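Local structure of Adenylate/guanylate cyclase/hydrolase, alpha/beta fold family (Ruegeria pomeroyi, 3MR7) at residues T66-Q78 and I132-V146. The protein probably acts as an adenylate cyclase, converting ATP to cyclic AMP, this chain being the cyclase catalytic domain of a longer protein that also carries an alpha/beta-hydrolase domain. Sequence-based numbering, arbitrary orientation.
Sequences TAQAALRCALEIQ and ICVSDIVHQITQDRV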
ATOM      1  N   THR A  66     -11.870  -1.177 -23.705  1.00 51.12           N
ATOM      2  CA  THR A  66     -12.972  -0.444 -23.106  1.00 55.75           C
ATOM      3  C   THR A  66     -12.762  -0.278 -21.624  1.00 59.66           C
ATOM      4  O   THR A  66     -12.112  -1.101 -21.008  1.00 66.83           O
ATOM      5  CB  THR A  66     -14.344  -1.100 -23.380  1.00 61.09           C
ATOM      6  OG1 THR A  66     -14.309  -2.512 -23.082  1.00 54.15           O
ATOM      7  CG2 THR A  66     -14.699  -0.892 -24.824  1.00 71.93           C
ATOM      8  N   ALA A  67     -13.307   0.791 -21.055  1.00 60.21           N
ATOM      9  CA  ALA A  67     -13.357   0.945 -19.608  1.00 47.45           C
ATOM     10  C   ALA A  67     -14.224  -0.163 -18.992  1.00 46.49           C
ATOM     11  O   ALA A  67     -13.869  -0.764 -17.989  1.00 44.43           O
ATOM     12  CB  ALA A  67     -13.883   2.311 -19.245  1.00 43.57           C
ATOM     13  N   GLN A  68     -15.344  -0.476 -19.619  1.00 49.30           N
ATOM     14  CA  GLN A  68     -16.164  -1.551 -19.116  1.00 44.08           C
ATOM     15  C   GLN A  68     -15.367  -2.853 -18.904  1.00 54.65           C
ATOM     16  O   GLN A  68     -15.475  -3.471 -17.842  1.00 64.97           O
ATOM     17  CB  GLN A  68     -17.346  -1.768 -20.031  1.00 55.82           C
ATOM     18  CG  GLN A  68     -18.618  -2.153 -19.312  1.00 83.48           C
ATOM     19  CD  GLN A  68     -19.783  -2.429 -20.279  1.00104.45           C
ATOM     20  OE1 GLN A  68     -19.693  -2.164 -21.489  1.00111.92           O
ATOM     21  NE2 GLN A  68     -20.882  -2.958 -19.740  1.00101.68           N
ATOM     22  N   ALA A  69     -14.553  -3.264 -19.882  1.00 52.04           N
ATOM     23  CA  ALA A  69     -13.877  -4.574 -19.810  1.00 46.59           C
ATOM     24  C   ALA A  69     -12.832  -4.643 -18.699  1.00 54.02           C
ATOM     25  O   ALA A  69     -12.681  -5.668 -18.049  1.00 58.79           O
ATOM     26  CB  ALA A  69     -13.255  -4.942 -21.139  1.00 37.76           C
ATOM     27  N   ALA A  70     -12.106  -3.555 -18.485  1.00 47.44           N
ATOM     28  CA  ALA A  70     -11.208  -3.480 -17.350  1.00 50.31           C
ATOM     29  C   ALA A  70     -12.001  -3.743 -16.077  1.00 56.08           C
ATOM     30  O   ALA A  70     -11.596  -4.556 -15.234  1.00 57.90           O
ATOM     31  CB  ALA A  70     -10.524  -2.120 -17.281  1.00 44.04           C
ATOM     32  N   LEU A  71     -13.149  -3.085 -15.952  1.00 48.76           N
ATOM     33  CA  LEU A  71     -13.889  -3.151 -14.702  1.00 50.82           C
ATOM     34  C   LEU A  71     -14.548  -4.506 -14.461  1.00 52.05           C
ATOM     35  O   LEU A  71     -14.482  -5.028 -13.358  1.00 57.15           O
ATOM     36  CB  LEU A  71     -14.892  -1.998 -14.571  1.00 46.23           C
ATOM     37  CG  LEU A  71     -15.590  -1.919 -13.207  1.00 49.80           C
ATOM     38  CD1 LEU A  71     -14.579  -2.038 -12.073  1.00 42.85           C
ATOM     39  CD2 LEU A  71     -16.392  -0.629 -13.072  1.00 51.10           C
ATOM     40  N   ARG A  72     -15.168  -5.089 -15.474  1.00 55.83           N
ATOM     41  CA  ARG A  72     -15.787  -6.398 -15.278  1.00 61.91           C
ATOM     42  C   ARG A  72     -14.709  -7.419 -14.987  1.00 55.29           C
ATOM     43  O   ARG A  72     -14.910  -8.389 -14.243  1.00 49.27           O
ATOM     44  CB  ARG A  72     -16.556  -6.838 -16.510  1.00 67.48           C
ATOM     45  CG  ARG A  72     -17.772  -5.988 -16.793  1.00 92.47           C
ATOM     46  CD  ARG A  72     -18.233  -6.231 -18.220  1.00108.81           C
ATOM     47  NE  ARG A  72     -19.545  -5.665 -18.506  1.00119.79           N
ATOM     48  CZ  ARG A  72     -20.235  -5.941 -19.607  1.00134.64           C
ATOM     49  NH1 ARG A  72     -19.738  -6.778 -20.513  1.00138.18           N
ATOM     50  NH2 ARG A  72     -21.425  -5.392 -19.804  1.00141.19           N
ATOM     51  N   CYS A  73     -13.554  -7.200 -15.580  1.00 46.97           N
ATOM     52  CA  CYS A  73     -12.452  -8.106 -15.355  1.00 54.53           C
ATOM     53  C   CYS A  73     -12.043  -8.079 -13.877  1.00 50.97           C
ATOM     54  O   CYS A  73     -11.913  -9.131 -13.249  1.00 49.42           O
ATOM     55  CB  CYS A  73     -11.306  -7.750 -16.290  1.00 53.87           C
ATOM     56  SG  CYS A  73      -9.822  -8.672 -16.074  1.00 59.41           S
ATOM     57  N   ALA A  74     -11.873  -6.884 -13.317  1.00 47.52           N
ATOM     58  CA  ALA A  74     -11.529  -6.733 -11.886  1.00 53.25           C
ATOM     59  C   ALA A  74     -12.636  -7.242 -10.962  1.00 51.63           C
ATOM     60  O   ALA A  74     -12.383  -7.820  -9.909  1.00 62.45           O
ATOM     61  CB  ALA A  74     -11.196  -5.254 -11.543  1.00 41.42           C
ATOM     62  N   LEU A  75     -13.871  -6.986 -11.338  1.00 41.84           N
ATOM     63  CA  LEU A  75     -14.959  -7.445 -10.526  1.00 47.71           C
ATOM     64  C   LEU A  75     -14.997  -8.979 -10.552  1.00 50.35           C
ATOM     65  O   LEU A  75     -15.267  -9.603  -9.538  1.00 48.50           O
ATOM     66  CB  LEU A  75     -16.254  -6.827 -11.028  1.00 42.68           C
ATOM     67  CG  LEU A  75     -16.475  -5.401 -10.544  1.00 46.73           C
ATOM     68  CD1 LEU A  75     -17.636  -4.794 -11.286  1.00 45.15           C
ATOM     69  CD2 LEU A  75     -16.747  -5.384  -9.048  1.00 55.15           C
ATOM     70  N   GLU A  76     -14.702  -9.563 -11.717  1.00 49.86           N
ATOM     71  CA  GLU A  76     -14.695 -11.011 -11.921  1.00 44.63           C
ATOM     72  C   GLU A  76     -13.667 -11.661 -11.025  1.00 53.48           C
ATOM     73  O   GLU A  76     -13.952 -12.631 -10.307  1.00 59.90           O
ATOM     74  CB  GLU A  76     -14.358 -11.349 -13.368  1.00 45.27           C
ATOM     75  CG  GLU A  76     -14.596 -12.808 -13.735  1.00 62.49           C
ATOM     76  CD  GLU A  76     -14.075 -13.199 -15.142  1.00117.33           C
ATOM     77  OE1 GLU A  76     -13.980 -12.317 -16.033  1.00120.87           O
ATOM     78  OE2 GLU A  76     -13.768 -14.401 -15.353  1.00108.44           O
ATOM     79  N   ILE A  77     -12.461 -11.114 -11.094  1.00 44.26           N
ATOM     80  CA  ILE A  77     -11.376 -11.499 -10.220  1.00 46.19           C
ATOM     81  C   ILE A  77     -11.662 -11.360  -8.710  1.00 53.04           C
ATOM     82  O   ILE A  77     -11.529 -12.325  -7.973  1.00 58.55           O
ATOM     83  CB  ILE A  77     -10.130 -10.691 -10.573  1.00 44.24           C
ATOM     84  CG1 ILE A  77      -9.729 -10.994 -12.013  1.00 40.16           C
ATOM     85  CG2 ILE A  77      -8.982 -11.006  -9.595  1.00 41.54           C
ATOM     86  CD1 ILE A  77      -8.502 -10.254 -12.473  1.00 34.18           C
ATOM     87  N   GLN A  78     -12.046 -10.165  -8.263  1.00 48.87           N
ATOM     88  CA  GLN A  78     -12.266  -9.894  -6.853  1.00 42.89           C
ATOM     89  C   GLN A  78     -13.426 -10.694  -6.265  1.00 44.79           C
ATOM     90  O   GLN A  78     -13.345 -11.169  -5.148  1.00 52.73           O
ATOM     91  CB  GLN A  78     -12.474  -8.399  -6.624  1.00 38.85           C
ATOM     92  CG  GLN A  78     -11.274  -7.575  -6.961  1.00 40.32           C
ATOM     93  CD  GLN A  78     -10.057  -7.989  -6.133  1.00 55.41           C
ATOM     94  OE1 GLN A  78      -9.656  -9.161  -6.143  1.00 49.19           O
ATOM     95  NE2 GLN A  78      -9.462  -7.024  -5.406  1.00 45.87           N
ATOM     96  N   ILE A 132     -11.577  -2.682  -5.325  1.00 35.91           N
ATOM     97  CA  ILE A 132     -11.164  -2.105  -6.579  1.00 36.70           C
ATOM     98  C   ILE A 132     -11.323  -0.591  -6.474  1.00 49.73           C
ATOM     99  O   ILE A 132     -12.396  -0.120  -6.138  1.00 51.82           O
ATOM    100  CB  ILE A 132     -12.096  -2.515  -7.703  1.00 38.83           C
ATOM    101  CG1 ILE A 132     -12.243  -4.020  -7.788  1.00 43.52           C
ATOM    102  CG2 ILE A 132     -11.586  -1.971  -9.005  1.00 36.55           C
ATOM    103  CD1 ILE A 132     -13.141  -4.446  -8.923  1.00 46.98           C
ATOM    104  N   CYS A 133     -10.271   0.176  -6.757  1.00 52.91           N
ATOM    105  CA  CYS A 133     -10.372   1.638  -6.789  1.00 46.90           C
ATOM    106  C   CYS A 133     -10.267   2.133  -8.217  1.00 44.39           C
ATOM    107  O   CYS A 133      -9.377   1.722  -8.947  1.00 46.40           O
ATOM    108  CB  CYS A 133      -9.283   2.283  -5.941  1.00 38.39           C
ATOM    109  SG  CYS A 133      -9.656   2.308  -4.202  1.00 50.59           S
ATOM    110  N   VAL A 134     -11.184   2.995  -8.622  1.00 37.56           N
ATOM    111  CA  VAL A 134     -11.166   3.522  -9.990  1.00 36.90           C
ATOM    112  C   VAL A 134     -11.161   5.034  -9.950  1.00 37.68           C
ATOM    113  O   VAL A 134     -11.708   5.651  -9.034  1.00 42.93           O
ATOM    114  CB  VAL A 134     -12.378   3.051 -10.776  1.00 40.51           C
ATOM    115  CG1 VAL A 134     -12.676   1.604 -10.391  1.00 37.90           C
ATOM    116  CG2 VAL A 134     -13.598   3.948 -10.483  1.00 35.71           C
ATOM    117  N   SER A 135     -10.520   5.656 -10.915  1.00 39.32           N
ATOM    118  CA  SER A 135     -10.517   7.099 -10.908  1.00 45.64           C
ATOM    119  C   SER A 135     -11.937   7.541 -11.249  1.00 50.50           C
ATOM    120  O   SER A 135     -12.766   6.730 -11.690  1.00 42.57           O
ATOM    121  CB  SER A 135      -9.546   7.638 -11.939  1.00 37.86           C
ATOM    122  OG  SER A 135     -10.041   7.359 -13.241  1.00 45.65           O
ATOM    123  N   ASP A 136     -12.188   8.830 -11.045  1.00 47.24           N
ATOM    124  CA  ASP A 136     -13.460   9.466 -11.328  1.00 44.85           C
ATOM    125  C   ASP A 136     -13.797   9.391 -12.805  1.00 48.04           C
ATOM    126  O   ASP A 136     -14.950   9.197 -13.159  1.00 44.90           O
ATOM    127  CB  ASP A 136     -13.427  10.932 -10.877  1.00 46.31           C
ATOM    128  CG  ASP A 136     -14.774  11.592 -10.979  1.00 50.99           C
ATOM    129  OD1 ASP A 136     -15.731  11.011 -10.461  1.00 58.66           O
ATOM    130  OD2 ASP A 136     -14.889  12.678 -11.574  1.00 56.11           O
ATOM    131  N   ILE A 137     -12.799   9.561 -13.672  1.00 52.19           N
ATOM    132  CA  ILE A 137     -13.048   9.404 -15.098  1.00 51.66           C
ATOM    133  C   ILE A 137     -13.638   8.006 -15.335  1.00 54.96           C
ATOM    134  O   ILE A 137     -14.609   7.863 -16.094  1.00 52.77           O
ATOM    135  CB  ILE A 137     -11.778   9.476 -15.926  1.00 51.80           C
ATOM    136  CG1 ILE A 137     -11.097  10.801 -15.808  1.00 59.34           C
ATOM    137  CG2 ILE A 137     -12.076   9.326 -17.359  1.00 56.94           C
ATOM    138  CD1 ILE A 137      -9.672  10.672 -16.338  1.00 50.85           C
ATOM    139  N   VAL A 138     -13.050   6.971 -14.719  1.00 43.96           N
ATOM    140  CA  VAL A 138     -13.507   5.605 -14.996  1.00 39.10           C
ATOM    141  C   VAL A 138     -14.925   5.477 -14.514  1.00 42.32           C
ATOM    142  O   VAL A 138     -15.784   4.885 -15.171  1.00 42.20           O
ATOM    143  CB  VAL A 138     -12.652   4.502 -14.342  1.00 41.74           C
ATOM    144  CG1 VAL A 138     -13.422   3.209 -14.270  1.00 20.38           C
ATOM    145  CG2 VAL A 138     -11.370   4.275 -15.125  1.00 46.77           C
ATOM    146  N   HIS A 139     -15.179   6.087 -13.368  1.00 45.77           N
ATOM    147  CA  HIS A 139     -16.499   5.991 -12.762  1.00 43.22           C
ATOM    148  C   HIS A 139     -17.609   6.629 -13.583  1.00 43.00           C
ATOM    149  O   HIS A 139     -18.704   6.083 -13.632  1.00 44.38           O
ATOM    150  CB  HIS A 139     -16.516   6.578 -11.363  1.00 42.14           C
ATOM    151  CG  HIS A 139     -17.809   6.353 -10.662  1.00 48.70           C
ATOM    152  ND1 HIS A 139     -18.752   7.352 -10.504  1.00 47.41           N
ATOM    153  CD2 HIS A 139     -18.343   5.243 -10.117  1.00 49.21           C
ATOM    154  CE1 HIS A 139     -19.791   6.859  -9.869  1.00 57.70           C
ATOM    155  NE2 HIS A 139     -19.575   5.577  -9.621  1.00 55.53           N
ATOM    156  N   GLN A 140     -17.340   7.773 -14.212  1.00 36.21           N
ATOM    157  CA  GLN A 140     -18.388   8.483 -14.942  1.00 41.59           C
ATOM    158  C   GLN A 140     -18.791   7.658 -16.158  1.00 50.35           C
ATOM    159  O   GLN A 140     -19.923   7.748 -16.630  1.00 54.05           O
ATOM    160  CB  GLN A 140     -17.949   9.884 -15.365  1.00 33.39           C
ATOM    161  CG  GLN A 140     -17.498  10.767 -14.235  1.00 42.37           C
ATOM    162  CD  GLN A 140     -17.339  12.221 -14.647  1.00 59.54           C
ATOM    163  OE1 GLN A 140     -16.287  12.819 -14.416  1.00 56.08           O
ATOM    164  NE2 GLN A 140     -18.388  12.804 -15.261  1.00 62.30           N
ATOM    165  N   ILE A 141     -17.873   6.815 -16.626  1.00 43.93           N
ATOM    166  CA  ILE A 141     -18.102   6.014 -17.833  1.00 47.12           C
ATOM    167  C   ILE A 141     -18.717   4.670 -17.515  1.00 52.84           C
ATOM    168  O   ILE A 141     -19.411   4.095 -18.357  1.00 51.40           O
ATOM    169  CB  ILE A 141     -16.777   5.719 -18.590  1.00 59.08           C
ATOM    170  CG1 ILE A 141     -16.195   6.977 -19.217  1.00 56.03           C
ATOM    171  CG2 ILE A 141     -16.982   4.671 -19.655  1.00 60.78           C
ATOM    172  CD1 ILE A 141     -14.956   6.715 -19.949  1.00 53.76           C
ATOM    173  N   THR A 142     -18.459   4.154 -16.307  1.00 54.26           N
ATOM    174  CA  THR A 142     -18.837   2.769 -16.005  1.00 53.43           C
ATOM    175  C   THR A 142     -20.024   2.601 -15.054  1.00 54.52           C
ATOM    176  O   THR A 142     -20.675   1.560 -15.064  1.00 48.21           O
ATOM    177  CB  THR A 142     -17.636   1.966 -15.486  1.00 53.89           C
ATOM    178  OG1 THR A 142     -17.033   2.688 -14.420  1.00 63.03           O
ATOM    179  CG2 THR A 142     -16.601   1.802 -16.578  1.00 50.81           C
ATOM    180  N   GLN A 143     -20.290   3.627 -14.242  1.00 56.18           N
ATOM    181  CA  GLN A 143     -21.368   3.633 -13.239  1.00 56.08           C
ATOM    182  C   GLN A 143     -22.648   2.908 -13.663  1.00 56.76           C
ATOM    183  O   GLN A 143     -23.242   2.167 -12.887  1.00 58.84           O
ATOM    184  CB  GLN A 143     -21.739   5.079 -12.907  1.00 52.84           C
ATOM    185  CG  GLN A 143     -22.230   5.864 -14.163  1.00 75.65           C
ATOM    186  CD  GLN A 143     -22.416   7.367 -13.929  1.00 76.78           C
ATOM    187  OE1 GLN A 143     -22.804   7.808 -12.834  1.00 75.23           O
ATOM    188  NE2 GLN A 143     -22.137   8.158 -14.966  1.00 68.83           N
ATOM    189  N   ASP A 144     -23.101   3.149 -14.881  1.00 53.08           N
ATOM    190  CA  ASP A 144     -24.377   2.591 -15.291  1.00 63.45           C
ATOM    191  C   ASP A 144     -24.273   1.249 -15.988  1.00 58.74           C
ATOM    192  O   ASP A 144     -25.277   0.613 -16.254  1.00 65.33           O
ATOM    193  CB  ASP A 144     -25.132   3.588 -16.162  1.00 72.10           C
ATOM    194  CG  ASP A 144     -25.552   4.803 -15.390  1.00 70.80           C
ATOM    195  OD1 ASP A 144     -26.046   4.627 -14.250  1.00 71.36           O
ATOM    196  OD2 ASP A 144     -25.371   5.920 -15.911  1.00 64.27           O
ATOM    197  N   ARG A 145     -23.055   0.823 -16.270  1.00 55.80           N
ATOM    198  CA  ARG A 145     -22.829  -0.440 -16.931  1.00 72.32           C
ATOM    199  C   ARG A 145     -22.683  -1.581 -15.936  1.00 69.73           C
ATOM    200  O   ARG A 145     -22.829  -2.746 -16.291  1.00 66.96           O
ATOM    201  CB  ARG A 145     -21.589  -0.350 -17.815  1.00 82.56           C
ATOM    202  CG  ARG A 145     -21.783   0.508 -19.050  1.00 82.81           C
ATOM    203  CD  ARG A 145     -22.919   0.018 -19.904  1.00 78.36           C
ATOM    204  NE  ARG A 145     -23.677   1.163 -20.384  1.00 92.98           N
ATOM    205  CZ  ARG A 145     -24.995   1.274 -20.270  1.00106.92           C
ATOM    206  NH1 ARG A 145     -25.702   0.299 -19.713  1.00109.84           N
ATOM    207  NH2 ARG A 145     -25.610   2.356 -20.725  1.00110.46           N
ATOM    208  N   VAL A 146     -22.412  -1.238 -14.687  1.00 65.32           N
ATOM    209  CA  VAL A 146     -22.151  -2.233 -13.669  1.00 62.15           C
ATOM    210  C   VAL A 146     -23.144  -2.039 -12.531  1.00 64.37           C
ATOM    211  O   VAL A 146     -23.288  -0.930 -12.030  1.00 69.81           O
ATOM    212  CB  VAL A 146     -20.713  -2.065 -13.140  1.00 59.31           C
ATOM    213  CG1 VAL A 146     -20.480  -2.943 -11.947  1.00 67.32           C
ATOM    214  CG2 VAL A 146     -19.696  -2.369 -14.229  1.00 59.28           C
TER
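Ala74 packs over Ile132 where helix 67-78 runs nearly antiparallel to strand 132-135, 166° between their directions and 10.0 Å between their axes, whereas the following helix 136-142 crosses the first helix almost perpendicularly, at -96°. The contact illustrates how a helix can be seated on a sheet while a second helix crosses near its N-terminal end, with no hydrogen bond between the two segments. Ile132 is the main strand residue facing the helix: with CG1 anti to its own carbonyl carbon (chi1 -54°), its CD1 reaches Ala74 CB at 3.4 Å. The side chain of Leu75 crosses that of Ile132 at about a right angle, and the aliphatic CG of Gln78 lies against Ile132 CG1. Leu75 also meets Val146 tip to tip, CD1 to CG1 at 3.5 Å. Leu71 splits its branches: CD1 faces Ile132 and Val134, while CD2 touches Val146 CG2 and sits 3.6 Å from Thr142 OG1. That hydroxyl is turned back to donate to Val138 O (2.6 Å), from above the carbonyl plane, leaving Thr142 CG2 to meet Ala67 CB at 3.8 Å; the small Ala67 is consistent with the close approach here. Nearer the surface, the extended Gln68 lays its amide across the aliphatic part of Arg145, with Gln68 CD 3.7 Å from Arg145 CB. An alanine in place of Gln68 would remove this amide and is likely to leave the Arg145 methylenes without this cover on the Gln68 side. Within the cyclase catalytic domain, strand 132-135 lies between strands 96-107 and 161-170; Ala67, Ala74 and Gln78 also touch the former, Leu75 and Gln78 reach Trp170 of the latter, and helix 27-47 packs against Cys73, Glu76 and Ile77.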